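Local coordinates for protein HemO (Neisseria meningitidis, PDB 1J77) that binds heme and, as a heme oxygenase family member, probably cleaves the porphyrin ring oxidatively, at residues Val187-Thr191 / Phe192-Ala196. Residues are numbered along the deposited sequence; the frame is centred on the assembly and turned at random.
Sequences VLRET and FGLAA
Phe192 N reaches back to Leu188 O at 2.9 Å in an i to i+4 bond near the end of helix 167-192, and Leu194 N then bonds to Arg189 O, also at 2.9 Å and with an N-H...O angle of 157°, as the chain turns off. Between these two, Gly193 leaves the helical range with phi 71°, a value that favours glycine, and its N makes a weak bond to Glu190 O.

On the apolar side, Leu188 sends CG anti to its backbone N (chi1 -179°), which brings CD2 within contact of both Phe192 CD1 (4.1 Å) and Leu194 CD1 (4.0 Å). The Phe192 ring meets Leu188 O with its edge, in plane, CD1 lying 3.4 Å from that oxygen. Leu29 and Val30 of helix 11-32 and Leu48 of helix 39-60 pack on Leu188 as well.

Arg189 runs extended from CG to NE alongside the departing chain, its CD 3.5 Å from Ala195 O; beyond, NE bonds to Ala198 O and NH2 forms a salt bridge with Glu199, so the guanidinium ties the helix to the chain that follows. Leu194 crosses the Arg189 side chain at about a right angle.

One residue earlier along the helix than the Leu188-Phe192 pair, Thr191 N and OG1 approach Val187 O from opposite faces of its carbonyl plane, giving that oxygen two donors, with OG1 at 2.5 Å.

The positive-phi glycine and the paired backward bonds define a Schellman motif, here the C-terminal cap of helix 167-192 in the helical heme oxygenase fold, with the side chain of Leu188 about 7 Å from the bound heme.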
loop_
_atom_site.group_PDB
_atom_site.type_symbol
_atom_site.label_atom_id
_atom_site.label_comp_id
_atom_site.label_asym_id
_atom_site.label_seq_id
_atom_site.Cartn_x
_atom_site.Cartn_y
_atom_site.Cartn_z
ATOM N N VAL A 187 -7.641 7.636 5.395
ATOM C CA VAL A 187 -6.540 8.575 5.302
ATOM C C VAL A 187 -6.648 9.486 4.056
ATOM O O VAL A 187 -6.411 10.700 4.136
ATOM C CB VAL A 187 -5.166 7.866 5.378
ATOM C CG1 VAL A 187 -4.059 8.852 5.211
ATOM C CG2 VAL A 187 -5.063 7.098 6.686
ATOM N N LEU A 188 -6.970 8.888 2.913
ATOM C CA LEU A 188 -7.104 9.605 1.666
ATOM C C LEU A 188 -8.157 10.690 1.843
ATOM O O LEU A 188 -7.921 11.847 1.491
ATOM C CB LEU A 188 -7.459 8.602 0.558
ATOM C CG LEU A 188 -7.620 9.158 -0.857
ATOM C CD1 LEU A 188 -7.604 8.015 -1.855
ATOM C CD2 LEU A 188 -8.840 10.032 -1.113
ATOM N N ARG A 189 -9.302 10.314 2.392
ATOM C CA ARG A 189 -10.387 11.300 2.584
ATOM C C ARG A 189 -9.988 12.453 3.510
ATOM O O ARG A 189 -10.265 13.640 3.251
ATOM C CB ARG A 189 -11.629 10.623 3.091
ATOM C CG ARG A 189 -12.295 9.624 2.201
ATOM C CD ARG A 189 -13.187 8.643 2.955
ATOM N NE ARG A 189 -13.767 7.597 2.141
ATOM C CZ ARG A 189 -13.941 6.327 2.511
ATOM N NH1 ARG A 189 -13.557 5.905 3.724
ATOM N NH2 ARG A 189 -14.434 5.451 1.659
ATOM N N GLU A 190 -9.373 12.136 4.617
ATOM C CA GLU A 190 -9.000 13.194 5.542
ATOM C C GLU A 190 -8.021 14.106 4.853
ATOM O O GLU A 190 -8.118 15.370 4.918
ATOM C CB GLU A 190 -8.392 12.587 6.832
ATOM C CG GLU A 190 -9.405 11.801 7.636
ATOM C CD GLU A 190 -8.970 11.562 9.075
ATOM O OE1 GLU A 190 -7.941 12.173 9.476
ATOM O OE2 GLU A 190 -9.657 10.767 9.773
ATOM N N THR A 191 -7.085 13.526 4.129
ATOM C CA THR A 191 -6.033 14.245 3.487
ATOM C C THR A 191 -6.504 15.158 2.324
ATOM O O THR A 191 -6.026 16.238 2.197
ATOM C CB THR A 191 -5.034 13.246 3.015
ATOM O OG1 THR A 191 -4.622 12.483 4.156
ATOM C CG2 THR A 191 -3.725 13.896 2.499
ATOM N N PHE A 192 -7.397 14.653 1.492
ATOM C CA PHE A 192 -7.900 15.375 0.326
ATOM C C PHE A 192 -9.176 16.150 0.664
ATOM O O PHE A 192 -9.798 16.707 -0.233
ATOM C CB PHE A 192 -8.082 14.407 -0.846
ATOM C CG PHE A 192 -6.803 14.056 -1.555
ATOM C CD1 PHE A 192 -6.006 12.949 -1.144
ATOM C CD2 PHE A 192 -6.333 14.806 -2.634
ATOM C CE1 PHE A 192 -4.875 12.655 -1.770
ATOM C CE2 PHE A 192 -5.203 14.449 -3.318
ATOM C CZ PHE A 192 -4.429 13.374 -2.865
ATOM N N GLY A 193 -9.593 16.246 1.920
ATOM C CA GLY A 193 -10.741 17.075 2.252
ATOM C C GLY A 193 -12.094 16.561 1.801
ATOM O O GLY A 193 -12.995 17.328 1.468
ATOM N N LEU A 194 -12.242 15.242 1.817
ATOM C CA LEU A 194 -13.481 14.589 1.498
ATOM C C LEU A 194 -14.254 14.183 2.712
ATOM O O LEU A 194 -13.629 13.947 3.805
ATOM C CB LEU A 194 -13.177 13.349 0.647
ATOM C CG LEU A 194 -12.275 13.503 -0.554
ATOM C CD1 LEU A 194 -12.153 12.204 -1.354
ATOM C CD2 LEU A 194 -12.797 14.641 -1.499
ATOM N N ALA A 195 -15.567 13.983 2.550
ATOM C CA ALA A 195 -16.432 13.470 3.612
ATOM C C ALA A 195 -16.087 12.021 3.996
ATOM O O ALA A 195 -15.487 11.300 3.225
ATOM C CB ALA A 195 -17.854 13.492 3.169
ATOM N N ALA A 196 -16.523 11.560 5.157
ATOM C CA ALA A 196 -16.276 10.193 5.540
ATOM C C ALA A 196 -17.059 9.333 4.598
ATOM O O ALA A 196 -18.163 9.715 4.115
ATOM C CB ALA A 196 -16.728 9.944 7.002
#